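Putative cytoplasmic protein (Salmonella typhimurium LT2, PDB 2Q02) is of unknown function but binds zinc in a xylose isomerase-like TIM barrel, and may be an isomerase, as its family is. Local coordinates at residues Cys10-Ile15 against Lys35-Asn40; Ile70-Pro75 against Val103-Asn108; Tyr74-Leu79 against Glu120-Leu125; Leu195-Gly200 against Ile241-Pro246. One frame throughout, in Å; residues are numbered along the deposited sequence.

Overall arrangement
Contacts 1, 2 and 4 pair neighbouring strands of one eight-stranded parallel barrel: 9-12 with 35-39, 66-73 with 101-104, and 193-198 with 242-244. Contact 3 lies outside the sheet, between a loop and helix 115-130 of the same TIM barrel. Along the chain contact 1 closes before contact 2 opens, contact 3 shares Tyr-74 and Pro-75 with contact 2, and contact 4 comes last. Strand 242-244 neighbours 9-12, so contacts 1 and 4 adjoin, their centres about 10 Å apart; contacts 2 and 3 are about 9 Å apart between centres. Contact 1 (Glu-37, Arg-39) and contact 2 (Asn-71) border the zinc site that contact 4 holds in part.

Contact 1 (Cys10-Ile15 against Lys35-Asn40); sequences CINRKI and KVELRN
Beside the zinc site of the TIM barrel, Asn-12 on strand 9-12 meets Glu-37 and Arg-39 on strand 35-39. Asn-12 OD1 takes two donors: the backbone N of Lys-14 in its carbonyl plane, on a lone pair, which makes an Asx turn, and Arg-39 NH1 at 3.2 Å with an N-H...O angle of 163°. The second donor sits tilted from the amide plane, while OD1 lies at the guanidinium edge. CG of Asn-12 stands anti to the backbone N (chi1 -168°), and from there ND2 gives a weak bond to Glu-37 OE1, 2.7 Å away, with amide and carboxylate planes 77° apart. Lys-14 CD lies over one guanidinium face, 3.4 Å from Arg-39 NE. Arg-39 also forms salt bridges with Asp-41 and zinc ligand Glu-245, and Glu-37 OE2 accepts from Thr-69, Asn-71 and zinc ligand His-197, so both are second-shell residues. Parallel pairing underlies this layer: Ile-11 N donates to Lys-35 O at 3.0 Å, and Glu-37 N to Ile-11 O at 3.2 Å. With helix 21-30 as the connection, the two strands form a beta-alpha-beta unit of the TIM barrel.

Contact 2 (Ile70-Pro75 against Val103-Asn108); sequences INAVYP and VLCPLN
The backbones of Ile-70 to Pro-75 and Val-103 to Asn-108 run parallel, their end-to-end directions 28° apart. Val-103 is gripped through both polar backbone atoms: its N donates to Ile-70 O at 2.9 Å and its O accepts from Val-73 N at 2.8 Å. Cys-105 N then bonds to Val-73 O, carrying the pairing past the end of strand 101-104. Cis peptide bonds precede both Ala-72 and Pro-75.

Among the side chains, Val-73 and Leu-104 lie side by side and point the same way, with Val-73 CG2 3.5 Å from Leu-104 CD2. On the other face Asn-71 crosses Val-103 obliquely, its OD1 3.5 Å from Val-103 CG2, its ND2 being hydrogen-bonded to Glu-37 OE2. Farther along, the Tyr-74 ring projects along the second segment. Its CG is anti to the backbone N (chi1 174°), which sends the hydroxyl to the loop, where OH accepts from Asn-108 N at 3.0 Å over a bent N-H...O angle of 141°. Pro-106 O approaches the ring edge, 3.0 Å from Tyr-74 CE1. Pro-75 CB sits over the centre of one ring face, and Pro-75 CG lies alongside Leu-107 CD1 at 3.9 Å.

Helix 81-97 connects the strands as a beta-alpha-beta unit and packs on Ile-70 and Val-73; Leu-104 reaches helix 115-130. Strand 35-39 borders 66-73 on one side, and strand 135-138 borders 101-104 on the other.

Contact 3 (Tyr74-Leu79 against Glu120-Leu125); sequences YPFNQL and EAIKRL
Phe-76 and Leu-79, in the loop that leads from strand 66-73 to helix 81-97 of the TIM barrel, pack against helix 115-130 through Ala-121, Ile-122, Arg-124 and Leu-125. The tight part is largely apolar, with Phe-76, Ala-121, Ile-122 and Leu-125 buried. Leu-125 CD1 meets the Phe-76 ring at its edge, 3.8 Å from CD1, and the two side chains cross at about a right angle. Phe-76 CG lies between the backbone N and carbonyl carbon (chi1 87°), which turns the ring to the helix so that CE1 also comes 3.9 Å from Ile-122 CG1. Ala-121 CB fits against the backbone, 3.5 Å from Phe-76 O. Buried Asn-77 is hydrogen-bonded through OD1 to Thr-118 OG1, anchoring the turn to an earlier part of the helix. A type I turn from Pro-75 to Gln-78 places Leu-79 beside this group, where Leu-79 and Leu-125 reach toward each other tip to tip. No hydrogen bond joins the two segments here.

The Arg-124 side is more open to solvent. Arg-124, extended from CG to NE, lends its aliphatic part to Leu-79 while its guanidinium forms a salt bridge with Glu-81. At this boundary Leu-79 CD2 lies 3.7 Å from Arg-124 CD and 3.9 Å from Leu-125 CG.

Contact 4 (Leu195-Gly200 against Ile241-Pro246); sequences LVHLSG and IYAFEP. With ZN (zinc ion), chain E.
His-197 CG stands anti to its carbonyl carbon (chi1 -84°), and Glu-245 CG is anti to its backbone N with the chain extended beyond it (chi1 -174°); these turns bring imidazole and carboxylate to one zinc ion. His-197 ND1 and Glu-245 OE1 each bind the metal at 2.1 Å. As fellow ligands, His-197 ND1 and Glu-245 OE1 are 2.7 Å from each other. The ring and carboxylate planes are 63° apart, and Glu-245 CB sits over the imidazole face toward its rim. The strands that carry them, 193-198 and 242-244, pair in parallel: Ala-243 N donates to Val-196 O, Leu-198 N to Ala-243 O at 2.9 Å, and Glu-245 N to Leu-198 O at 2.7 Å, the last bond fixing the backbone from which the ligand rises. On the opposite face Leu-198 CD1 touches Tyr-242 CB at 3.8 Å and Phe-244 CE1 at 3.9 Å, with helix 226-235 against Leu-198 and Tyr-242.

Glu-139 and Asp-170 are the other two protein residues of the zinc site. Glu-37 at NE2 probably sets the ring's rotation and may strengthen ND1 as a ligand. Arg-215 NH2 is hydrogen-bonded to OE1, which, with Arg-39 at OE2, is consistent with a carboxylate held by metal and cations alike.

Contact 1 (Cys10-Ile15 against Lys35-Asn40)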
loop_
_atom_site.group_PDB
_atom_site.type_symbol
_atom_site.label_atom_id
_atom_site.label_comp_id
_atom_site.label_asym_id
_atom_site.label_seq_id
_atom_site.Cartn_x
_atom_site.Cartn_y
_atom_site.Cartn_z
ATOM N N CYS A 10 3.460 -8.379 5.391
ATOM C CA CYS A 10 3.406 -8.508 3.914
ATOM C C CYS A 10 4.586 -7.761 3.318
ATOM O O CYS A 10 4.957 -6.686 3.785
ATOM C CB CYS A 10 2.092 -7.900 3.382
ATOM S SG CYS A 10 1.824 -7.931 1.581
ATOM N N ILE A 11 5.201 -8.329 2.298
ATOM C CA ILE A 11 6.315 -7.656 1.670
ATOM C C ILE A 11 5.861 -7.093 0.331
ATOM O O ILE A 11 5.493 -7.837 -0.589
ATOM C CB ILE A 11 7.535 -8.579 1.492
ATOM C CG1 ILE A 11 7.808 -9.399 2.776
ATOM C CG2 ILE A 11 8.762 -7.757 1.066
ATOM C CD1 ILE A 11 8.010 -8.578 4.036
ATOM N N ASN A 12 5.893 -5.771 0.235
ATOM C CA ASN A 12 5.618 -5.092 -1.014
ATOM C C ASN A 12 6.844 -5.226 -1.961
ATOM O O ASN A 12 8.011 -5.084 -1.538
ATOM C CB ASN A 12 5.251 -3.622 -0.735
ATOM C CG ASN A 12 4.675 -2.917 -1.946
ATOM O OD1 ASN A 12 5.324 -2.856 -2.988
ATOM N ND2 ASN A 12 3.463 -2.359 -1.808
ATOM N N ARG A 13 6.569 -5.492 -3.242
ATOM C CA ARG A 13 7.635 -5.711 -4.219
ATOM C C ARG A 13 8.519 -4.488 -4.504
ATOM O O ARG A 13 9.579 -4.645 -5.110
ATOM C CB ARG A 13 7.081 -6.257 -5.537
ATOM C CG ARG A 13 8.165 -6.828 -6.433
ATOM C CD ARG A 13 7.663 -7.266 -7.804
ATOM N NE ARG A 13 8.767 -7.783 -8.635
ATOM C CZ ARG A 13 8.812 -7.741 -9.964
ATOM N NH1 ARG A 13 7.810 -7.218 -10.656
ATOM N NH2 ARG A 13 9.863 -8.231 -10.607
ATOM N N LYS A 14 8.108 -3.284 -4.079
ATOM C CA LYS A 14 8.953 -2.090 -4.274
ATOM C C LYS A 14 10.306 -2.190 -3.569
ATOM O O LYS A 14 11.241 -1.495 -3.953
ATOM C CB LYS A 14 8.243 -0.805 -3.826
ATOM C CG LYS A 14 8.755 0.481 -4.537
ATOM C CD LYS A 14 8.055 0.712 -5.872
ATOM C CE LYS A 14 8.732 1.802 -6.698
ATOM N NZ LYS A 14 8.755 1.556 -8.198
ATOM N N ILE A 15 10.397 -3.040 -2.537
ATOM C CA ILE A 15 11.648 -3.259 -1.785
ATOM C C ILE A 15 12.733 -3.982 -2.607
ATOM O O ILE A 15 13.912 -3.921 -2.276
ATOM C CB ILE A 15 11.362 -4.030 -0.449
ATOM C CG1 ILE A 15 12.490 -3.853 0.558
ATOM C CG2 ILE A 15 11.085 -5.516 -0.689
ATOM C CD1 ILE A 15 12.104 -4.290 1.963
ATOM N N LYS A 35 2.787 -13.365 2.520
ATOM C CA LYS A 35 2.050 -12.286 1.869
ATOM C C LYS A 35 2.968 -11.370 1.087
ATOM O O LYS A 35 4.041 -11.016 1.566
ATOM C CB LYS A 35 1.275 -11.463 2.907
ATOM C CG LYS A 35 0.127 -12.256 3.557
ATOM C CD LYS A 35 -0.550 -11.533 4.727
ATOM C CE LYS A 35 -1.779 -12.287 5.176
ATOM N NZ LYS A 35 -1.318 -13.606 5.572
ATOM N N VAL A 36 2.536 -11.005 -0.118
ATOM C CA VAL A 36 3.216 -9.983 -0.932
ATOM C C VAL A 36 2.233 -9.063 -1.616
ATOM O O VAL A 36 1.043 -9.322 -1.635
ATOM C CB VAL A 36 4.091 -10.587 -2.075
ATOM C CG1 VAL A 36 5.234 -11.389 -1.506
ATOM C CG2 VAL A 36 3.236 -11.454 -3.024
ATOM N N GLU A 37 2.765 -8.000 -2.196
ATOM C CA GLU A 37 2.043 -7.121 -3.093
ATOM C C GLU A 37 2.836 -7.029 -4.384
ATOM O O GLU A 37 4.065 -6.870 -4.353
ATOM C CB GLU A 37 1.940 -5.708 -2.506
ATOM C CG GLU A 37 1.116 -5.580 -1.231
ATOM C CD GLU A 37 1.004 -4.134 -0.775
ATOM O OE1 GLU A 37 1.908 -3.699 -0.006
ATOM O OE2 GLU A 37 0.040 -3.436 -1.215
ATOM N N LEU A 38 2.143 -7.093 -5.512
ATOM C CA LEU A 38 2.760 -6.806 -6.809
ATOM C C LEU A 38 2.457 -5.362 -7.226
ATOM O O LEU A 38 1.715 -4.655 -6.548
ATOM C CB LEU A 38 2.310 -7.822 -7.869
ATOM C CG LEU A 38 2.806 -9.271 -7.702
ATOM C CD1 LEU A 38 2.283 -10.149 -8.814
ATOM C CD2 LEU A 38 4.322 -9.363 -7.639
ATOM N N ARG A 39 3.058 -4.919 -8.331
ATOM C CA ARG A 39 2.983 -3.516 -8.738
ATOM C C ARG A 39 3.168 -3.281 -10.260
ATOM O O ARG A 39 3.957 -3.968 -10.935
ATOM C CB ARG A 39 4.068 -2.702 -8.015
ATOM C CG ARG A 39 4.292 -2.979 -6.518
ATOM C CD ARG A 39 5.392 -2.049 -6.011
ATOM N NE ARG A 39 5.035 -0.670 -6.322
ATOM C CZ ARG A 39 4.356 0.143 -5.515
ATOM N NH1 ARG A 39 4.000 -0.223 -4.291
ATOM N NH2 ARG A 39 4.057 1.354 -5.923
ATOM N N ASN A 40 2.482 -2.269 -10.785
ATOM C CA ASN A 40 2.610 -1.932 -12.217
ATOM C C ASN A 40 3.693 -0.868 -12.510
ATOM O O ASN A 40 3.846 -0.449 -13.653
ATOM C CB ASN A 40 1.270 -1.491 -12.823
ATOM C CG ASN A 40 0.857 -0.120 -12.368
ATOM O OD1 ASN A 40 1.362 0.381 -11.360
ATOM N ND2 ASN A 40 -0.069 0.505 -13.104
HETATM O O HOH W 1 4.759 -6.546 -9.920
#

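Contact 2 (Ile70-Pro75 against Val103-Asn108)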
loop_
_atom_site.group_PDB
_atom_site.type_symbol
_atom_site.label_atom_id
_atom_site.label_comp_id
_atom_site.label_asym_id
_atom_site.label_seq_id
_atom_site.Cartn_x
_atom_site.Cartn_y
_atom_site.Cartn_z
ATOM N N ILE A 70 -2.486 -5.424 -5.725
ATOM C CA ILE A 70 -1.724 -4.784 -6.777
ATOM C C ILE A 70 -1.754 -3.271 -6.580
ATOM O O ILE A 70 -2.780 -2.697 -6.256
ATOM C CB ILE A 70 -2.266 -5.202 -8.150
ATOM C CG1 ILE A 70 -1.928 -6.691 -8.365
ATOM C CG2 ILE A 70 -1.673 -4.329 -9.255
ATOM C CD1 ILE A 70 -2.520 -7.281 -9.597
ATOM N N ASN A 71 -0.594 -2.650 -6.720
ATOM C CA ASN A 71 -0.439 -1.191 -6.714
ATOM C C ASN A 71 -0.072 -0.745 -8.124
ATOM O O ASN A 71 0.947 -1.217 -8.633
ATOM C CB ASN A 71 0.731 -0.756 -5.818
ATOM C CG ASN A 71 0.476 -0.991 -4.351
ATOM O OD1 ASN A 71 0.165 -0.042 -3.626
ATOM N ND2 ASN A 71 0.616 -2.261 -3.893
ATOM N N ALA A 72 -0.811 0.179 -8.758
ATOM C CA ALA A 72 -2.017 0.843 -8.226
ATOM C C ALA A 72 -2.655 1.574 -9.383
ATOM O O ALA A 72 -1.992 1.795 -10.398
ATOM C CB ALA A 72 -1.673 1.837 -7.125
ATOM N N VAL A 73 -3.940 1.915 -9.241
ATOM C CA VAL A 73 -4.613 2.805 -10.171
ATOM C C VAL A 73 -4.306 4.247 -9.811
ATOM O O VAL A 73 -4.466 4.635 -8.653
ATOM C CB VAL A 73 -6.119 2.719 -10.084
ATOM C CG1 VAL A 73 -6.753 3.698 -11.121
ATOM C CG2 VAL A 73 -6.589 1.297 -10.286
ATOM N N TYR A 74 -3.941 5.057 -10.807
ATOM C CA TYR A 74 -3.788 6.509 -10.618
ATOM C C TYR A 74 -4.199 7.271 -11.890
ATOM O O TYR A 74 -3.866 6.834 -12.987
ATOM C CB TYR A 74 -2.341 6.871 -10.199
ATOM C CG TYR A 74 -2.082 8.385 -10.140
ATOM C CD1 TYR A 74 -2.353 9.105 -8.979
ATOM C CD2 TYR A 74 -1.603 9.089 -11.250
ATOM C CE1 TYR A 74 -2.163 10.469 -8.909
ATOM C CE2 TYR A 74 -1.423 10.461 -11.193
ATOM C CZ TYR A 74 -1.714 11.144 -10.007
ATOM O OH TYR A 74 -1.558 12.500 -9.883
ATOM N N PRO A 75 -4.963 8.385 -11.758
ATOM C CA PRO A 75 -5.723 8.896 -10.603
ATOM C C PRO A 75 -7.166 8.383 -10.593
ATOM O O PRO A 75 -7.936 8.683 -11.500
ATOM C CB PRO A 75 -5.662 10.419 -10.797
ATOM C CG PRO A 75 -5.576 10.610 -12.294
ATOM C CD PRO A 75 -5.072 9.311 -12.904
ATOM N N VAL A 103 -5.213 -1.357 -5.436
ATOM C CA VAL A 103 -5.068 -0.079 -4.747
ATOM C C VAL A 103 -5.429 1.092 -5.647
ATOM O O VAL A 103 -5.046 1.134 -6.822
ATOM C CB VAL A 103 -3.614 0.113 -4.255
ATOM C CG1 VAL A 103 -3.432 1.495 -3.631
ATOM C CG2 VAL A 103 -3.236 -0.963 -3.267
ATOM N N LEU A 104 -6.125 2.067 -5.069
ATOM C CA LEU A 104 -6.581 3.275 -5.784
ATOM C C LEU A 104 -5.950 4.541 -5.171
ATOM O O LEU A 104 -6.027 4.770 -3.951
ATOM C CB LEU A 104 -8.102 3.384 -5.698
ATOM C CG LEU A 104 -8.887 2.222 -6.311
ATOM C CD1 LEU A 104 -10.303 2.181 -5.789
ATOM C CD2 LEU A 104 -8.920 2.308 -7.830
ATOM N N CYS A 105 -5.318 5.350 -6.016
ATOM C CA CYS A 105 -4.649 6.555 -5.561
ATOM C C CYS A 105 -5.274 7.790 -6.168
ATOM O O CYS A 105 -5.524 7.818 -7.384
ATOM C CB CYS A 105 -3.170 6.535 -5.966
ATOM S SG CYS A 105 -2.179 5.363 -5.013
ATOM N N PRO A 106 -5.453 8.849 -5.349
ATOM C CA PRO A 106 -6.145 10.064 -5.792
ATOM C C PRO A 106 -5.257 10.945 -6.634
ATOM O O PRO A 106 -4.043 10.848 -6.546
ATOM C CB PRO A 106 -6.449 10.800 -4.480
ATOM C CG PRO A 106 -5.265 10.438 -3.586
ATOM C CD PRO A 106 -4.953 8.982 -3.962
ATOM N N LEU A 107 -5.873 11.815 -7.421
ATOM C CA LEU A 107 -5.143 12.830 -8.180
ATOM C C LEU A 107 -4.230 13.624 -7.240
ATOM O O LEU A 107 -4.602 13.948 -6.111
ATOM C CB LEU A 107 -6.097 13.776 -8.932
ATOM C CG LEU A 107 -5.437 14.835 -9.827
ATOM C CD1 LEU A 107 -4.856 14.212 -11.108
ATOM C CD2 LEU A 107 -6.393 15.957 -10.184
ATOM N N ASN A 108 -3.027 13.925 -7.716
ATOM C CA ASN A 108 -2.001 14.532 -6.862
ATOM C C ASN A 108 -1.191 15.514 -7.696
ATOM O O ASN A 108 0.012 15.390 -7.838
ATOM C CB ASN A 108 -1.149 13.436 -6.178
ATOM C CG ASN A 108 -0.092 13.987 -5.212
ATOM O OD1 ASN A 108 -0.389 14.730 -4.291
ATOM N ND2 ASN A 108 1.155 13.580 -5.418
#

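Contact 3 (Tyr74-Leu79 against Glu120-Leu125)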
loop_
_atom_site.group_PDB
_atom_site.type_symbol
_atom_site.label_atom_id
_atom_site.label_comp_id
_atom_site.label_asym_id
_atom_site.label_seq_id
_atom_site.Cartn_x
_atom_site.Cartn_y
_atom_site.Cartn_z
ATOM N N TYR A 74 -3.941 5.057 -10.807
ATOM C CA TYR A 74 -3.788 6.509 -10.618
ATOM C C TYR A 74 -4.199 7.271 -11.890
ATOM O O TYR A 74 -3.866 6.834 -12.987
ATOM C CB TYR A 74 -2.341 6.871 -10.199
ATOM C CG TYR A 74 -2.082 8.385 -10.140
ATOM C CD1 TYR A 74 -2.353 9.105 -8.979
ATOM C CD2 TYR A 74 -1.603 9.089 -11.250
ATOM C CE1 TYR A 74 -2.163 10.469 -8.909
ATOM C CE2 TYR A 74 -1.423 10.461 -11.193
ATOM C CZ TYR A 74 -1.714 11.144 -10.007
ATOM O OH TYR A 74 -1.558 12.500 -9.883
ATOM N N PRO A 75 -4.963 8.385 -11.758
ATOM C CA PRO A 75 -5.723 8.896 -10.603
ATOM C C PRO A 75 -7.166 8.383 -10.593
ATOM O O PRO A 75 -7.936 8.683 -11.500
ATOM C CB PRO A 75 -5.662 10.419 -10.797
ATOM C CG PRO A 75 -5.576 10.610 -12.294
ATOM C CD PRO A 75 -5.072 9.311 -12.904
ATOM N N PHE A 76 -7.535 7.634 -9.559
ATOM C CA PHE A 76 -8.877 6.989 -9.510
ATOM C C PHE A 76 -9.985 8.024 -9.513
ATOM O O PHE A 76 -11.126 7.791 -9.912
ATOM C CB PHE A 76 -9.013 6.058 -8.282
ATOM C CG PHE A 76 -9.472 6.743 -7.015
ATOM C CD1 PHE A 76 -10.821 6.855 -6.721
ATOM C CD2 PHE A 76 -8.545 7.211 -6.083
ATOM C CE1 PHE A 76 -11.245 7.458 -5.527
ATOM C CE2 PHE A 76 -8.953 7.806 -4.885
ATOM C CZ PHE A 76 -10.311 7.933 -4.618
ATOM N N ASN A 77 -9.551 9.168 -9.060
ATOM C CA ASN A 77 -10.308 10.331 -8.722
ATOM C C ASN A 77 -10.781 11.147 -9.941
ATOM O O ASN A 77 -11.671 11.967 -9.837
ATOM C CB ASN A 77 -9.280 11.183 -7.915
ATOM C CG ASN A 77 -9.850 11.749 -6.704
ATOM O OD1 ASN A 77 -11.040 11.578 -6.426
ATOM N ND2 ASN A 77 -9.036 12.445 -5.958
ATOM N N GLN A 78 -10.101 10.951 -11.070
ATOM C CA GLN A 78 -10.303 11.706 -12.314
ATOM C C GLN A 78 -10.568 10.685 -13.411
ATOM O O GLN A 78 -9.736 10.433 -14.296
ATOM C CB GLN A 78 -9.054 12.530 -12.618
ATOM C CG GLN A 78 -9.083 13.299 -13.937
ATOM C CD GLN A 78 -8.249 14.559 -13.869
ATOM O OE1 GLN A 78 -7.164 14.631 -14.476
ATOM N NE2 GLN A 78 -8.732 15.563 -13.087
ATOM N N LEU A 79 -11.750 10.089 -13.326
ATOM C CA LEU A 79 -12.052 8.834 -14.001
ATOM C C LEU A 79 -12.525 9.042 -15.459
ATOM O O LEU A 79 -13.701 8.836 -15.791
ATOM C CB LEU A 79 -13.092 8.069 -13.156
ATOM C CG LEU A 79 -13.251 6.549 -13.245
ATOM C CD1 LEU A 79 -11.950 5.834 -12.901
ATOM C CD2 LEU A 79 -14.383 6.089 -12.312
ATOM N N GLU A 120 -18.719 9.909 -6.730
ATOM C CA GLU A 120 -19.112 9.320 -8.001
ATOM C C GLU A 120 -18.071 8.322 -8.527
ATOM O O GLU A 120 -18.414 7.253 -9.028
ATOM C CB GLU A 120 -19.386 10.350 -9.104
ATOM C CG GLU A 120 -20.264 9.780 -10.236
ATOM C CD GLU A 120 -21.643 9.268 -9.726
ATOM O OE1 GLU A 120 -22.157 9.832 -8.716
ATOM O OE2 GLU A 120 -22.212 8.310 -10.318
ATOM N N ALA A 121 -16.799 8.655 -8.416
ATOM C CA ALA A 121 -15.747 7.728 -8.862
ATOM C C ALA A 121 -15.717 6.427 -8.041
ATOM O O ALA A 121 -15.509 5.335 -8.572
ATOM C CB ALA A 121 -14.364 8.406 -8.834
ATOM N N ILE A 122 -15.914 6.544 -6.737
ATOM C CA ILE A 122 -15.947 5.379 -5.868
ATOM C C ILE A 122 -17.133 4.491 -6.235
ATOM O O ILE A 122 -16.968 3.261 -6.303
ATOM C CB ILE A 122 -15.962 5.743 -4.363
ATOM C CG1 ILE A 122 -14.632 6.372 -3.948
ATOM C CG2 ILE A 122 -16.187 4.516 -3.494
ATOM C CD1 ILE A 122 -14.700 7.066 -2.599
ATOM N N LYS A 123 -18.305 5.090 -6.479
ATOM C CA LYS A 123 -19.505 4.322 -6.879
ATOM C C LYS A 123 -19.259 3.526 -8.148
ATOM O O LYS A 123 -19.531 2.328 -8.196
ATOM C CB LYS A 123 -20.737 5.230 -7.096
ATOM C CG LYS A 123 -21.409 5.745 -5.805
ATOM C CD LYS A 123 -22.579 6.702 -6.125
ATOM C CE LYS A 123 -23.398 7.093 -4.867
ATOM N NZ LYS A 123 -24.124 8.416 -4.977
ATOM N N ARG A 124 -18.775 4.212 -9.183
ATOM C CA ARG A 124 -18.502 3.593 -10.483
ATOM C C ARG A 124 -17.445 2.490 -10.389
ATOM O O ARG A 124 -17.579 1.419 -10.987
ATOM C CB ARG A 124 -18.025 4.647 -11.494
ATOM C CG ARG A 124 -17.695 4.023 -12.863
ATOM C CD ARG A 124 -17.544 5.042 -13.985
ATOM N NE ARG A 124 -17.467 4.360 -15.279
ATOM C CZ ARG A 124 -16.993 4.898 -16.406
ATOM N NH1 ARG A 124 -16.503 6.142 -16.425
ATOM N NH2 ARG A 124 -16.980 4.168 -17.525
ATOM N N LEU A 125 -16.373 2.773 -9.664
ATOM C CA LEU A 125 -15.316 1.798 -9.475
ATOM C C LEU A 125 -15.764 0.637 -8.609
ATOM O O LEU A 125 -15.280 -0.459 -8.792
ATOM C CB LEU A 125 -14.051 2.434 -8.867
ATOM C CG LEU A 125 -13.242 3.357 -9.792
ATOM C CD1 LEU A 125 -12.304 4.240 -8.995
ATOM C CD2 LEU A 125 -12.468 2.578 -10.829
#

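Contact 4 (Leu195-Gly200 against Ile241-Pro246)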
loop_
_atom_site.group_PDB
_atom_site.type_symbol
_atom_site.label_atom_id
_atom_site.label_comp_id
_atom_site.label_asym_id
_atom_site.label_seq_id
_atom_site.Cartn_x
_atom_site.Cartn_y
_atom_site.Cartn_z
ATOM N N LEU A 195 -5.692 -2.160 4.910
ATOM C CA LEU A 195 -4.277 -2.486 4.876
ATOM C C LEU A 195 -3.477 -1.326 5.418
ATOM O O LEU A 195 -3.947 -0.189 5.402
ATOM C CB LEU A 195 -3.873 -2.767 3.451
ATOM C CG LEU A 195 -2.434 -3.117 3.137
ATOM C CD1 LEU A 195 -2.091 -4.406 3.770
ATOM C CD2 LEU A 195 -2.255 -3.205 1.614
ATOM N N VAL A 196 -2.279 -1.620 5.916
ATOM C CA VAL A 196 -1.358 -0.574 6.369
ATOM C C VAL A 196 -0.017 -0.730 5.659
ATOM O O VAL A 196 0.490 -1.850 5.534
ATOM C CB VAL A 196 -1.156 -0.582 7.909
ATOM C CG1 VAL A 196 -0.159 0.462 8.323
ATOM C CG2 VAL A 196 -2.502 -0.357 8.627
ATOM N N HIS A 197 0.509 0.398 5.168
ATOM C CA HIS A 197 1.794 0.470 4.497
ATOM C C HIS A 197 2.793 1.160 5.436
ATOM O O HIS A 197 2.554 2.294 5.894
ATOM C CB HIS A 197 1.713 1.269 3.189
ATOM C CG HIS A 197 1.252 0.481 2.001
ATOM N ND1 HIS A 197 1.071 1.054 0.766
ATOM C CD2 HIS A 197 0.916 -0.824 1.859
ATOM C CE1 HIS A 197 0.656 0.138 -0.092
ATOM N NE2 HIS A 197 0.550 -1.011 0.548
ATOM N N LEU A 198 3.903 0.467 5.713
ATOM C CA LEU A 198 4.927 0.926 6.625
ATOM C C LEU A 198 6.196 1.194 5.817
ATOM O O LEU A 198 6.501 0.511 4.816
ATOM C CB LEU A 198 5.225 -0.118 7.711
ATOM C CG LEU A 198 4.111 -0.657 8.624
ATOM C CD1 LEU A 198 4.641 -1.803 9.523
ATOM C CD2 LEU A 198 3.519 0.452 9.460
ATOM N N SER A 199 6.898 2.236 6.254
ATOM C CA SER A 199 8.213 2.588 5.758
ATOM C C SER A 199 8.711 3.657 6.700
ATOM O O SER A 199 7.910 4.321 7.373
ATOM C CB SER A 199 8.189 3.091 4.311
ATOM O OG SER A 199 7.920 4.466 4.230
ATOM N N GLY A 200 10.028 3.790 6.771
ATOM C CA GLY A 200 10.646 4.774 7.632
ATOM C C GLY A 200 11.321 5.837 6.800
ATOM O O GLY A 200 11.646 5.602 5.640
ATOM N N ILE A 241 -3.337 -6.405 8.041
ATOM C CA ILE A 241 -2.000 -6.668 7.524
ATOM C C ILE A 241 -1.112 -5.407 7.565
ATOM O O ILE A 241 -1.558 -4.281 7.263
ATOM C CB ILE A 241 -2.081 -7.216 6.069
ATOM C CG1 ILE A 241 -2.828 -8.568 6.058
ATOM C CG2 ILE A 241 -0.692 -7.354 5.456
ATOM C CD1 ILE A 241 -3.215 -9.081 4.675
ATOM N N TYR A 242 0.141 -5.611 7.965
ATOM C CA TYR A 242 1.175 -4.611 7.844
ATOM C C TYR A 242 2.086 -5.042 6.697
ATOM O O TYR A 242 2.655 -6.142 6.704
ATOM C CB TYR A 242 1.970 -4.518 9.149
ATOM C CG TYR A 242 1.186 -3.967 10.332
ATOM C CD1 TYR A 242 0.890 -2.606 10.415
ATOM C CD2 TYR A 242 0.764 -4.804 11.382
ATOM C CE1 TYR A 242 0.188 -2.089 11.477
ATOM C CE2 TYR A 242 0.055 -4.289 12.475
ATOM C CZ TYR A 242 -0.229 -2.924 12.499
ATOM O OH TYR A 242 -0.915 -2.369 13.545
ATOM N N ALA A 243 2.216 -4.157 5.715
ATOM C CA ALA A 243 3.013 -4.385 4.511
ATOM C C ALA A 243 4.088 -3.341 4.459
ATOM O O ALA A 243 3.791 -2.166 4.615
ATOM C CB ALA A 243 2.145 -4.280 3.255
ATOM N N PHE A 244 5.326 -3.779 4.219
ATOM C CA PHE A 244 6.485 -2.904 4.140
ATOM C C PHE A 244 6.624 -2.383 2.709
ATOM O O PHE A 244 6.685 -3.181 1.770
ATOM C CB PHE A 244 7.754 -3.650 4.589
ATOM C CG PHE A 244 7.799 -3.912 6.074
ATOM C CD1 PHE A 244 8.042 -2.876 6.966
ATOM C CD2 PHE A 244 7.578 -5.191 6.582
ATOM C CE1 PHE A 244 8.067 -3.108 8.345
ATOM C CE2 PHE A 244 7.627 -5.441 7.969
ATOM C CZ PHE A 244 7.861 -4.398 8.847
ATOM N N GLU A 245 6.637 -1.048 2.558
ATOM C CA GLU A 245 6.629 -0.386 1.238
ATOM C C GLU A 245 7.641 0.787 1.173
ATOM O O GLU A 245 7.266 1.951 1.157
ATOM C CB GLU A 245 5.203 0.076 0.850
ATOM C CG GLU A 245 5.088 0.639 -0.590
ATOM C CD GLU A 245 3.807 1.436 -0.849
ATOM O OE1 GLU A 245 3.378 2.214 0.027
ATOM O OE2 GLU A 245 3.226 1.315 -1.947
ATOM N N PRO A 246 8.933 0.475 1.148
ATOM C CA PRO A 246 9.916 1.498 0.836
ATOM C C PRO A 246 9.947 1.874 -0.665
ATOM O O PRO A 246 9.526 1.078 -1.512
ATOM C CB PRO A 246 11.221 0.837 1.263
ATOM C CG PRO A 246 10.993 -0.580 1.026
ATOM C CD PRO A 246 9.571 -0.824 1.411
HETATM ZN ZN ZN E . 1.451 3.106 0.269
#